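Local structure of homocysteine S-methyltransferase (Escherichia coli, 5DMM) at residues F193-R198 with T207-V212; D211-L216 with G244-P249; E233-A238 with V252-G257. The protein catalyses methyl transfer from S-methylmethionine, or less efficiently S-adenosylmethionine, to homocysteine, producing methionine with the help of zinc. All coordinates share one frame; numbering follows the deposited sequence.

Contact 1. Residues F193-R198 with T207-V212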
ATOM      1  N   PHE A 193      -1.585   2.544  -7.664  1.00 11.70           N
ATOM      2  CA  PHE A 193      -1.995   1.174  -7.923  1.00 13.78           C
ATOM      3  C   PHE A 193      -0.739   0.329  -8.062  1.00 15.42           C
ATOM      4  O   PHE A 193       0.095   0.583  -8.945  1.00 16.84           O
ATOM      5  CB  PHE A 193      -2.838   1.075  -9.206  1.00 13.59           C
ATOM      6  CG  PHE A 193      -4.303   1.422  -9.022  1.00 16.89           C
ATOM      7  CD1 PHE A 193      -4.687   2.607  -8.404  1.00 18.26           C
ATOM      8  CD2 PHE A 193      -5.292   0.579  -9.505  1.00 17.52           C
ATOM      9  CE1 PHE A 193      -6.048   2.929  -8.243  1.00 18.01           C
ATOM     10  CE2 PHE A 193      -6.655   0.897  -9.354  1.00 18.95           C
ATOM     11  CZ  PHE A 193      -7.028   2.073  -8.723  1.00 19.46           C
ATOM     12  N   SER A 194      -0.604  -0.658  -7.188  1.00 13.16           N
ATOM     13  CA  SER A 194       0.546  -1.543  -7.219  1.00 15.57           C
ATOM     14  C   SER A 194       0.087  -2.988  -7.390  1.00 16.31           C
ATOM     15  O   SER A 194      -0.903  -3.403  -6.785  1.00 14.62           O
ATOM     16  CB  SER A 194       1.376  -1.364  -5.953  1.00 15.89           C
ATOM     17  OG  SER A 194       2.481  -2.255  -5.952  1.00 19.71           O
ATOM     18  N   PHE A 195       0.826  -3.739  -8.209  1.00 15.14           N
ATOM     19  CA  PHE A 195       0.395  -5.033  -8.743  1.00 16.02           C
ATOM     20  C   PHE A 195       1.269  -6.205  -8.319  1.00 18.34           C
ATOM     21  O   PHE A 195       2.468  -6.032  -8.060  1.00 16.45           O
ATOM     22  CB  PHE A 195       0.388  -4.985 -10.281  1.00 16.59           C
ATOM     23  CG  PHE A 195      -0.179  -3.719 -10.840  1.00 17.36           C
ATOM     24  CD1 PHE A 195      -1.505  -3.386 -10.611  1.00 16.10           C
ATOM     25  CD2 PHE A 195       0.610  -2.860 -11.579  1.00 19.97           C
ATOM     26  CE1 PHE A 195      -2.034  -2.216 -11.113  1.00 20.51           C
ATOM     27  CE2 PHE A 195       0.084  -1.682 -12.088  1.00 18.96           C
ATOM     28  CZ  PHE A 195      -1.238  -1.360 -11.850  1.00 16.75           C
ATOM     29  N   THR A 196       0.678  -7.402  -8.282  1.00 16.42           N
ATOM     30  CA  THR A 196       1.471  -8.634  -8.269  1.00 18.01           C
ATOM     31  C   THR A 196       1.518  -9.202  -9.688  1.00 22.35           C
ATOM     32  O   THR A 196       0.613  -8.958 -10.501  1.00 21.28           O
ATOM     33  CB  THR A 196       0.925  -9.706  -7.301  1.00 24.64           C
ATOM     34  OG1 THR A 196      -0.392 -10.103  -7.699  1.00 22.44           O
ATOM     35  CG2 THR A 196       0.914  -9.179  -5.882  1.00 22.95           C
ATOM     36  N   LEU A 197       2.576  -9.954  -9.978  1.00 20.76           N
ATOM     37  CA  LEU A 197       2.889 -10.329 -11.351  1.00 23.86           C
ATOM     38  C   LEU A 197       2.984 -11.829 -11.557  1.00 22.37           C
ATOM     39  O   LEU A 197       3.342 -12.573 -10.641  1.00 27.73           O
ATOM     40  CB  LEU A 197       4.211  -9.680 -11.780  1.00 22.10           C
ATOM     41  CG  LEU A 197       4.248  -8.154 -11.725  1.00 23.05           C
ATOM     42  CD1 LEU A 197       5.617  -7.654 -12.099  1.00 24.35           C
ATOM     43  CD2 LEU A 197       3.188  -7.518 -12.623  1.00 23.52           C
ATOM     44  N   ARG A 198       2.664 -12.254 -12.771  1.00 20.84           N
ATOM     45  CA  ARG A 198       2.888 -13.616 -13.229  1.00 23.86           C
ATOM     46  C   ARG A 198       4.330 -13.735 -13.734  1.00 27.14           C
ATOM     47  O   ARG A 198       5.023 -14.726 -13.485  1.00 28.48           O
ATOM     48  CB  ARG A 198       1.884 -13.966 -14.335  1.00 26.18           C
ATOM     49  CG  ARG A 198       2.105 -15.301 -15.007  1.00 31.70           C
ATOM     50  CD  ARG A 198       0.962 -15.616 -15.968  1.00 36.02           C
ATOM     51  NE  ARG A 198      -0.290 -15.884 -15.257  1.00 33.96           N
ATOM     52  CZ  ARG A 198      -1.376 -16.420 -15.812  1.00 37.44           C
ATOM     53  NH1 ARG A 198      -1.374 -16.756 -17.096  1.00 36.42           N
ATOM     54  NH2 ARG A 198      -2.469 -16.625 -15.083  1.00 32.63           N
ATOM     55  N   THR A 207      -2.977 -10.714 -17.595  1.00 23.77           N
ATOM     56  CA  THR A 207      -3.108  -9.492 -18.389  1.00 21.05           C
ATOM     57  C   THR A 207      -1.752  -8.858 -18.703  1.00 23.31           C
ATOM     58  O   THR A 207      -0.948  -8.637 -17.811  1.00 21.73           O
ATOM     59  CB  THR A 207      -3.987  -8.443 -17.657  1.00 24.18           C
ATOM     60  OG1 THR A 207      -5.220  -9.044 -17.251  1.00 23.88           O
ATOM     61  CG2 THR A 207      -4.282  -7.251 -18.567  1.00 23.14           C
ATOM     62  N   PRO A 208      -1.500  -8.552 -19.981  1.00 22.66           N
ATOM     63  CA  PRO A 208      -0.292  -7.793 -20.321  1.00 24.34           C
ATOM     64  C   PRO A 208      -0.253  -6.451 -19.584  1.00 18.82           C
ATOM     65  O   PRO A 208      -1.265  -5.759 -19.529  1.00 20.46           O
ATOM     66  CB  PRO A 208      -0.424  -7.587 -21.841  1.00 23.27           C
ATOM     67  CG  PRO A 208      -1.300  -8.725 -22.292  1.00 24.52           C
ATOM     68  CD  PRO A 208      -2.293  -8.896 -21.177  1.00 21.86           C
ATOM     69  N   LEU A 209       0.896  -6.085 -19.026  1.00 22.05           N
ATOM     70  CA  LEU A 209       0.986  -4.830 -18.292  1.00 21.00           C
ATOM     71  C   LEU A 209       0.700  -3.609 -19.166  1.00 20.20           C
ATOM     72  O   LEU A 209       0.226  -2.597 -18.657  1.00 18.28           O
ATOM     73  CB  LEU A 209       2.357  -4.699 -17.627  1.00 22.15           C
ATOM     74  CG  LEU A 209       2.529  -5.549 -16.367  1.00 21.67           C
ATOM     75  CD1 LEU A 209       3.987  -5.534 -15.905  1.00 22.84           C
ATOM     76  CD2 LEU A 209       1.603  -5.031 -15.271  1.00 21.38           C
ATOM     77  N   ARG A 210       0.970  -3.694 -20.474  1.00 19.55           N
ATOM     78  CA  ARG A 210       0.648  -2.583 -21.361  1.00 23.28           C
ATOM     79  C   ARG A 210      -0.852  -2.263 -21.290  1.00 20.81           C
ATOM     80  O   ARG A 210      -1.246  -1.100 -21.355  1.00 21.68           O
ATOM     81  CB  ARG A 210       1.085  -2.890 -22.814  1.00 24.50           C
ATOM     82  CG  ARG A 210       0.236  -3.925 -23.541  1.00 26.51           C
ATOM     83  CD  ARG A 210       0.740  -4.187 -24.975  1.00 26.44           C
ATOM     84  NE  ARG A 210       1.606  -5.362 -24.988  1.00 39.98           N
ATOM     85  CZ  ARG A 210       1.195  -6.589 -25.287  1.00 33.67           C
ATOM     86  NH1 ARG A 210       2.049  -7.603 -25.251  1.00 41.70           N
ATOM     87  NH2 ARG A 210      -0.067  -6.795 -25.633  1.00 29.18           N
ATOM     88  N   ASP A 211      -1.683  -3.290 -21.123  1.00 20.19           N
ATOM     89  CA  ASP A 211      -3.128  -3.095 -21.038  1.00 23.77           C
ATOM     90  C   ASP A 211      -3.538  -2.459 -19.707  1.00 21.75           C
ATOM     91  O   ASP A 211      -4.490  -1.670 -19.656  1.00 22.27           O
ATOM     92  CB  ASP A 211      -3.870  -4.423 -21.226  1.00 24.16           C
ATOM     93  CG  ASP A 211      -3.672  -5.009 -22.613  1.00 28.02           C
ATOM     94  OD1 ASP A 211      -3.398  -4.228 -23.540  1.00 25.08           O
ATOM     95  OD2 ASP A 211      -3.793  -6.240 -22.777  1.00 33.51           O
ATOM     96  N   VAL A 212      -2.825  -2.806 -18.639  1.00 22.31           N
ATOM     97  CA  VAL A 212      -3.123  -2.249 -17.319  1.00 20.00           C
ATOM     98  C   VAL A 212      -2.759  -0.773 -17.306  1.00 19.76           C
ATOM     99  O   VAL A 212      -3.542   0.065 -16.868  1.00 19.53           O
ATOM    100  CB  VAL A 212      -2.369  -2.988 -16.202  1.00 21.85           C
ATOM    101  CG1 VAL A 212      -2.750  -2.413 -14.832  1.00 21.84           C
ATOM    102  CG2 VAL A 212      -2.677  -4.486 -16.255  1.00 20.39           C
TER

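Contact 2. Residues D211-L216 with G244-P249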
ATOM      1  N   ASP A 211      -1.683  -3.290 -21.123  1.00 20.19           N
ATOM      2  CA  ASP A 211      -3.128  -3.095 -21.038  1.00 23.77           C
ATOM      3  C   ASP A 211      -3.538  -2.459 -19.707  1.00 21.75           C
ATOM      4  O   ASP A 211      -4.490  -1.670 -19.656  1.00 22.27           O
ATOM      5  CB  ASP A 211      -3.870  -4.423 -21.226  1.00 24.16           C
ATOM      6  CG  ASP A 211      -3.672  -5.009 -22.613  1.00 28.02           C
ATOM      7  OD1 ASP A 211      -3.398  -4.228 -23.540  1.00 25.08           O
ATOM      8  OD2 ASP A 211      -3.793  -6.240 -22.777  1.00 33.51           O
ATOM      9  N   VAL A 212      -2.825  -2.806 -18.639  1.00 22.31           N
ATOM     10  CA  VAL A 212      -3.123  -2.249 -17.319  1.00 20.00           C
ATOM     11  C   VAL A 212      -2.759  -0.773 -17.306  1.00 19.76           C
ATOM     12  O   VAL A 212      -3.542   0.065 -16.868  1.00 19.53           O
ATOM     13  CB  VAL A 212      -2.369  -2.988 -16.202  1.00 21.85           C
ATOM     14  CG1 VAL A 212      -2.750  -2.413 -14.832  1.00 21.84           C
ATOM     15  CG2 VAL A 212      -2.677  -4.486 -16.255  1.00 20.39           C
ATOM     16  N   VAL A 213      -1.569  -0.459 -17.812  1.00 19.44           N
ATOM     17  CA  VAL A 213      -1.089   0.913 -17.865  1.00 18.06           C
ATOM     18  C   VAL A 213      -1.995   1.762 -18.750  1.00 23.27           C
ATOM     19  O   VAL A 213      -2.350   2.885 -18.396  1.00 20.71           O
ATOM     20  CB  VAL A 213       0.370   0.984 -18.396  1.00 17.72           C
ATOM     21  CG1 VAL A 213       0.780   2.425 -18.648  1.00 23.31           C
ATOM     22  CG2 VAL A 213       1.329   0.308 -17.431  1.00 24.42           C
ATOM     23  N   ALA A 214      -2.379   1.214 -19.901  1.00 21.79           N
ATOM     24  CA  ALA A 214      -3.235   1.939 -20.835  1.00 23.18           C
ATOM     25  C   ALA A 214      -4.576   2.268 -20.184  1.00 25.40           C
ATOM     26  O   ALA A 214      -5.086   3.384 -20.314  1.00 22.44           O
ATOM     27  CB  ALA A 214      -3.438   1.131 -22.113  1.00 24.91           C
ATOM     28  N   LEU A 215      -5.133   1.303 -19.464  1.00 21.97           N
ATOM     29  CA  LEU A 215      -6.395   1.534 -18.776  1.00 22.72           C
ATOM     30  C   LEU A 215      -6.264   2.659 -17.749  1.00 23.03           C
ATOM     31  O   LEU A 215      -7.021   3.630 -17.779  1.00 22.16           O
ATOM     32  CB  LEU A 215      -6.877   0.261 -18.086  1.00 25.13           C
ATOM     33  CG  LEU A 215      -8.059   0.537 -17.153  1.00 29.59           C
ATOM     34  CD1 LEU A 215      -9.363   0.394 -17.910  1.00 24.68           C
ATOM     35  CD2 LEU A 215      -8.014  -0.354 -15.911  1.00 30.71           C
ATOM     36  N   LEU A 216      -5.282   2.526 -16.859  1.00 19.54           N
ATOM     37  CA  LEU A 216      -5.111   3.473 -15.761  1.00 20.18           C
ATOM     38  C   LEU A 216      -4.657   4.859 -16.209  1.00 22.02           C
ATOM     39  O   LEU A 216      -4.848   5.833 -15.480  1.00 20.55           O
ATOM     40  CB  LEU A 216      -4.121   2.911 -14.737  1.00 19.05           C
ATOM     41  CG  LEU A 216      -4.657   1.659 -14.044  1.00 21.01           C
ATOM     42  CD1 LEU A 216      -3.600   1.050 -13.130  1.00 20.35           C
ATOM     43  CD2 LEU A 216      -5.932   1.982 -13.256  1.00 21.79           C
ATOM     44  N   GLY A 244       9.140   1.709 -19.735  1.00 20.13           N
ATOM     45  CA  GLY A 244       8.967   1.927 -21.163  1.00 24.66           C
ATOM     46  C   GLY A 244       7.526   2.230 -21.540  1.00 22.72           C
ATOM     47  O   GLY A 244       7.239   2.547 -22.702  1.00 21.67           O
ATOM     48  N   LEU A 245       6.625   2.157 -20.560  1.00 21.85           N
ATOM     49  CA  LEU A 245       5.182   2.294 -20.800  1.00 20.01           C
ATOM     50  C   LEU A 245       4.575   3.566 -20.205  1.00 21.95           C
ATOM     51  O   LEU A 245       3.508   4.007 -20.621  1.00 23.44           O
ATOM     52  CB  LEU A 245       4.435   1.092 -20.229  1.00 20.67           C
ATOM     53  CG  LEU A 245       4.758  -0.280 -20.807  1.00 19.42           C
ATOM     54  CD1 LEU A 245       4.048  -1.346 -20.013  1.00 22.80           C
ATOM     55  CD2 LEU A 245       4.352  -0.323 -22.270  1.00 28.83           C
ATOM     56  N   THR A 246       5.241   4.144 -19.216  1.00 20.24           N
ATOM     57  CA  THR A 246       4.697   5.316 -18.540  1.00 19.39           C
ATOM     58  C   THR A 246       5.822   6.115 -17.890  1.00 16.70           C
ATOM     59  O   THR A 246       6.888   5.571 -17.592  1.00 15.94           O
ATOM     60  CB  THR A 246       3.658   4.902 -17.472  1.00 20.97           C
ATOM     61  OG1 THR A 246       3.192   6.061 -16.762  1.00 20.94           O
ATOM     62  CG2 THR A 246       4.292   3.950 -16.494  1.00 17.94           C
ATOM     63  N   VAL A 247       5.592   7.400 -17.675  1.00 15.37           N
ATOM     64  CA  VAL A 247       6.517   8.190 -16.875  1.00 19.33           C
ATOM     65  C   VAL A 247       5.826   8.685 -15.612  1.00 16.89           C
ATOM     66  O   VAL A 247       6.323   9.582 -14.932  1.00 17.19           O
ATOM     67  CB  VAL A 247       7.105   9.385 -17.664  1.00 21.96           C
ATOM     68  CG1 VAL A 247       8.095   8.886 -18.692  1.00 21.01           C
ATOM     69  CG2 VAL A 247       6.015  10.183 -18.330  1.00 21.27           C
ATOM     70  N   LEU A 248       4.672   8.104 -15.288  1.00 14.80           N
ATOM     71  CA  LEU A 248       4.173   8.235 -13.925  1.00 17.34           C
ATOM     72  C   LEU A 248       5.267   7.764 -12.976  1.00 14.37           C
ATOM     73  O   LEU A 248       5.998   6.831 -13.306  1.00 16.35           O
ATOM     74  CB  LEU A 248       2.904   7.405 -13.707  1.00 20.85           C
ATOM     75  CG  LEU A 248       1.596   7.937 -14.296  1.00 22.43           C
ATOM     76  CD1 LEU A 248       0.478   6.942 -14.011  1.00 23.55           C
ATOM     77  CD2 LEU A 248       1.246   9.321 -13.737  1.00 22.79           C
ATOM     78  N   PRO A 249       5.384   8.402 -11.795  1.00 17.24           N
ATOM     79  CA  PRO A 249       6.307   7.906 -10.765  1.00 16.29           C
ATOM     80  C   PRO A 249       6.023   6.436 -10.468  1.00 15.64           C
ATOM     81  O   PRO A 249       4.853   6.074 -10.261  1.00 15.78           O
ATOM     82  CB  PRO A 249       6.002   8.775  -9.529  1.00 16.45           C
ATOM     83  CG  PRO A 249       5.085   9.842  -9.972  1.00 21.26           C
ATOM     84  CD  PRO A 249       4.501   9.473 -11.302  1.00 18.18           C
TER

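Contact 3. Residues E233-A238 with V252-G257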
ATOM      1  N   GLU A 233      14.544 -10.547  -6.589  1.00 28.47           N
ATOM      2  CA  GLU A 233      15.201 -10.835  -7.865  1.00 36.52           C
ATOM      3  C   GLU A 233      14.304 -10.568  -9.068  1.00 28.34           C
ATOM      4  O   GLU A 233      14.763 -10.620 -10.200  1.00 30.04           O
ATOM      5  CB  GLU A 233      15.686 -12.289  -7.907  1.00 35.43           C
ATOM      6  CG  GLU A 233      14.579 -13.331  -7.818  1.00 41.13           C
ATOM      7  CD  GLU A 233      14.428 -13.916  -6.425  1.00 50.92           C
ATOM      8  OE1 GLU A 233      14.722 -13.206  -5.435  1.00 48.28           O
ATOM      9  OE2 GLU A 233      14.020 -15.094  -6.321  1.00 63.00           O
ATOM     10  N   ASN A 234      13.027 -10.288  -8.826  1.00 25.74           N
ATOM     11  CA  ASN A 234      12.083 -10.102  -9.923  1.00 27.80           C
ATOM     12  C   ASN A 234      11.638  -8.648 -10.120  1.00 27.06           C
ATOM     13  O   ASN A 234      10.856  -8.342 -11.029  1.00 28.09           O
ATOM     14  CB  ASN A 234      10.861 -11.003  -9.705  1.00 30.05           C
ATOM     15  CG  ASN A 234      11.210 -12.476  -9.795  1.00 33.29           C
ATOM     16  OD1 ASN A 234      12.128 -12.854 -10.517  1.00 37.43           O
ATOM     17  ND2 ASN A 234      10.479 -13.312  -9.068  1.00 33.55           N
ATOM     18  N   THR A 235      12.161  -7.754  -9.287  1.00 21.26           N
ATOM     19  CA  THR A 235      11.733  -6.355  -9.294  1.00 22.87           C
ATOM     20  C   THR A 235      12.243  -5.540 -10.475  1.00 23.42           C
ATOM     21  O   THR A 235      11.472  -4.853 -11.126  1.00 19.33           O
ATOM     22  CB  THR A 235      12.175  -5.627  -8.022  1.00 20.86           C
ATOM     23  OG1 THR A 235      13.596  -5.741  -7.872  1.00 23.74           O
ATOM     24  CG2 THR A 235      11.481  -6.230  -6.803  1.00 19.85           C
ATOM     25  N   THR A 236      13.541  -5.597 -10.738  1.00 21.95           N
ATOM     26  CA  THR A 236      14.137  -4.689 -11.710  1.00 20.98           C
ATOM     27  C   THR A 236      13.588  -4.902 -13.122  1.00 18.79           C
ATOM     28  O   THR A 236      13.302  -3.939 -13.824  1.00 20.36           O
ATOM     29  CB  THR A 236      15.687  -4.811 -11.694  1.00 21.48           C
ATOM     30  OG1 THR A 236      16.159  -4.411 -10.400  1.00 22.78           O
ATOM     31  CG2 THR A 236      16.322  -3.897 -12.742  1.00 21.21           C
ATOM     32  N   ALA A 237      13.406  -6.157 -13.522  1.00 21.51           N
ATOM     33  CA  ALA A 237      12.881  -6.463 -14.855  1.00 21.45           C
ATOM     34  C   ALA A 237      11.465  -5.912 -15.047  1.00 20.78           C
ATOM     35  O   ALA A 237      11.126  -5.379 -16.109  1.00 19.27           O
ATOM     36  CB  ALA A 237      12.890  -7.969 -15.088  1.00 23.72           C
ATOM     37  N   ALA A 238      10.651  -6.051 -14.009  1.00 20.48           N
ATOM     38  CA  ALA A 238       9.277  -5.560 -14.032  1.00 20.74           C
ATOM     39  C   ALA A 238       9.243  -4.045 -14.130  1.00 19.70           C
ATOM     40  O   ALA A 238       8.464  -3.490 -14.907  1.00 19.84           O
ATOM     41  CB  ALA A 238       8.535  -6.018 -12.798  1.00 18.12           C
ATOM     42  N   VAL A 252       7.710   0.786  -5.816  1.00 15.05           N
ATOM     43  CA  VAL A 252       8.299  -0.526  -5.634  1.00 12.11           C
ATOM     44  C   VAL A 252       8.537  -0.803  -4.155  1.00 15.53           C
ATOM     45  O   VAL A 252       9.228  -0.057  -3.473  1.00 15.45           O
ATOM     46  CB  VAL A 252       9.624  -0.684  -6.444  1.00 16.24           C
ATOM     47  CG1 VAL A 252      10.620   0.440  -6.138  1.00 15.48           C
ATOM     48  CG2 VAL A 252      10.256  -2.037  -6.184  1.00 16.37           C
ATOM     49  N   TYR A 253       7.906  -1.853  -3.654  1.00 13.64           N
ATOM     50  CA  TYR A 253       8.221  -2.323  -2.321  1.00 14.03           C
ATOM     51  C   TYR A 253       8.112  -3.841  -2.266  1.00 16.76           C
ATOM     52  O   TYR A 253       7.020  -4.400  -2.136  1.00 18.06           O
ATOM     53  CB  TYR A 253       7.355  -1.648  -1.240  1.00 15.26           C
ATOM     54  CG  TYR A 253       5.853  -1.448  -1.442  1.00 16.33           C
ATOM     55  CD1 TYR A 253       4.943  -2.025  -0.560  1.00 16.61           C
ATOM     56  CD2 TYR A 253       5.354  -0.602  -2.430  1.00 15.39           C
ATOM     57  CE1 TYR A 253       3.569  -1.815  -0.685  1.00 19.20           C
ATOM     58  CE2 TYR A 253       3.978  -0.390  -2.570  1.00 16.23           C
ATOM     59  CZ  TYR A 253       3.096  -0.994  -1.689  1.00 16.23           C
ATOM     60  OH  TYR A 253       1.737  -0.795  -1.814  1.00 15.93           O
ATOM     61  N   PRO A 254       9.267  -4.512  -2.393  1.00 17.34           N
ATOM     62  CA  PRO A 254       9.324  -5.968  -2.501  1.00 17.90           C
ATOM     63  C   PRO A 254       9.404  -6.659  -1.147  1.00 18.75           C
ATOM     64  O   PRO A 254       9.543  -6.008  -0.106  1.00 19.36           O
ATOM     65  CB  PRO A 254      10.609  -6.195  -3.295  1.00 17.70           C
ATOM     66  CG  PRO A 254      11.507  -5.088  -2.805  1.00 20.68           C
ATOM     67  CD  PRO A 254      10.584  -3.894  -2.664  1.00 18.99           C
ATOM     68  N   ASN A 255       9.315  -7.980  -1.175  1.00 23.89           N
ATOM     69  CA  ASN A 255       9.533  -8.775   0.021  1.00 20.88           C
ATOM     70  C   ASN A 255      11.011  -8.796   0.378  1.00 24.04           C
ATOM     71  O   ASN A 255      11.869  -8.560  -0.473  1.00 27.59           O
ATOM     72  CB  ASN A 255       9.011 -10.189  -0.188  1.00 23.48           C
ATOM     73  CG  ASN A 255       7.543 -10.207  -0.543  1.00 26.77           C
ATOM     74  OD1 ASN A 255       6.787  -9.362  -0.088  1.00 26.71           O
ATOM     75  ND2 ASN A 255       7.138 -11.155  -1.372  1.00 30.26           N
ATOM     76  N   SER A 256      11.289  -9.056   1.648  1.00 24.13           N
ATOM     77  CA  SER A 256      12.652  -9.146   2.151  1.00 26.60           C
ATOM     78  C   SER A 256      13.400 -10.266   1.443  1.00 36.72           C
ATOM     79  O   SER A 256      12.804 -11.270   1.054  1.00 35.32           O
ATOM     80  CB  SER A 256      12.639  -9.388   3.668  1.00 29.63           C
ATOM     81  OG  SER A 256      13.944  -9.352   4.212  1.00 36.95           O
ATOM     82  N   GLY A 257      14.709 -10.091   1.276  1.00 37.10           N
ATOM     83  CA  GLY A 257      15.547 -11.124   0.699  1.00 41.92           C
ATOM     84  C   GLY A 257      16.007 -12.125   1.743  1.00 46.99           C
ATOM     85  O   GLY A 257      15.811 -11.922   2.945  1.00 47.50           O
TER

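Contact 1. Residues F193-R198 with T207-V212
F195, from strand 191-197, meets V212 of helix 209-217 through an aromatic-aliphatic contact. The far end of the ring does the touching: CZ of F195 lies 3.5 Å from CG1 of V212, and the F195 CE1 atom is 3.8 Å from that same methyl. The two side chains approach from opposite directions, with the methyl oblique to the ring plane. With chi1 at -178°, CG1 lies anti to the backbone N of V212, and it is this branch that faces the ring. On one face of the F195 ring, offset toward the rim, sits the carbonyl oxygen of F193, 3.7 Å above the plane.

The second interaction is purely aliphatic. L197 and L209 cross at about a right angle, and the L197 CD2 methyl lies against both branches of the other leucine, 3.9 Å from L209 CD1 and 4.0 Å from L209 CD2. A looser touch, F195 CD2 to L209 CD2 at 4.4 Å, connects the two groups. I176 of helix 173-183 also packs on F195, and I227 of strand 222-228 on L197.

The helix start has a polar bond of its own: P208 occupies the N-cap position, and its carbonyl oxygen accepts from the backbone N of D211 at 3.0 Å.

With apolar carbon on both sides, the interface joins a barrel strand to the first turn of the following helix by hydrophobic burial and shape, without directional bonds.

Contact 2. Residues D211-L216 with G244-P249
In the outer helical layer of the TIM barrel, V213 of helix 209-217 packs against L245 and T246 in the loop that leads from helix 235-243 into strand 250-253. The two methyls of V213 divide the work. CG1 faces the loop backbone, 3.7 Å from the carbonyl oxygen of L245, and also lies 4.0 Å from CB of T246. CG2 instead meets the side chain of L245, with V213 CG2 and L245 CD1 4.1 Å apart. Both loop side chains run obliquely to that of the valine.

T246 turns carbon to the helix, while its hydroxyl is used within the loop. With chi1 at 177°, OG1 swings away from its own backbone N and accepts from the N-H of L248 at 2.9 Å, with an N-H...O angle of 158°. This ST turn holds the side chain in that rotation and shapes the chain just before the strand. Beyond it, L248 packs on L225 of strand 222-228; L216, one helical turn on from V213, also touches L225.

In a TIM barrel the loops entering the strands lie at the strands' N-terminal ends, opposite the active-site end, and this contact sits there, away from the zinc and homocysteine sites.

Contact 3. Residues E233-A238 with V252-G257
T235 of helix 235-243 presses its methyl against the ring of P254, just past the end of strand 250-253. This is the tight part of the contact: T235 CG2 lies 3.6 Å from P254 CB and 4.2 Å from P254 CG, the two side chains crossing at about a right angle. A more distant touch, T235 CG2 to V252 CG2 at 4.4 Å, extends the apolar patch down the strand. Which branch of the threonine faces the strand follows from its first torsion. At chi1 56° the hydroxyl sits between the backbone N and the carbonyl carbon, where it bonds to the carbonyl oxygen of L232 and to NE1 of W284, while the methyl is turned toward the proline. W284, on helix 281-286, also packs on V252 and P254.

The contact lies inside the beta-alpha-beta unit of strand 222-228, helix 235-243 and strand 250-253, part of the TIM barrel, at the end of the strands where the active site lies. Y253 alternates with V252 and P254 and leaves the strand in the direction away from the helix, and its side chain is part of the homocysteine pocket; there its OH is hydrogen-bonded to E168 OE1 and W192 NE1. On the same stretch, N255 OD1 bonds to the backbone N of C296, a predicted zinc ligand, and the backbone of P254 pairs with that of C295, which binds zinc.

Beyond the threonine-proline pair the two segments separate. On the exposed E233, OE1 stays 6.5 Å from G257 CA. The exposed N234 likewise keeps clear of the 252-257 segment, and residues 255-257 run on to end in an exposed glycine just before residues 258-275, which are not modelled and probably mobile.

Overall arrangement
Following the chain, contact 1 closes the loop between strand 191-197 and helix 209-217. Contact 2 opens on the same helix, sharing D211 and V212 with contact 1, and closes only at the loop before strand 250-253. L216 and L245 make the two continuous: L216 packs on F193 and F195, while L245 reaches the backbone of L209 and R210. Contact 3 opens inside contact 2 and closes beyond it, so the two cross, meeting in sequence without touching in space. Contact 1 precedes contact 3, yet L197 packs against A238. Contacts 1 and 3 tie helices 209-217 and 235-243 to barrel strands, and contact 2 ties helix 209-217 to the loop after helix 235-243.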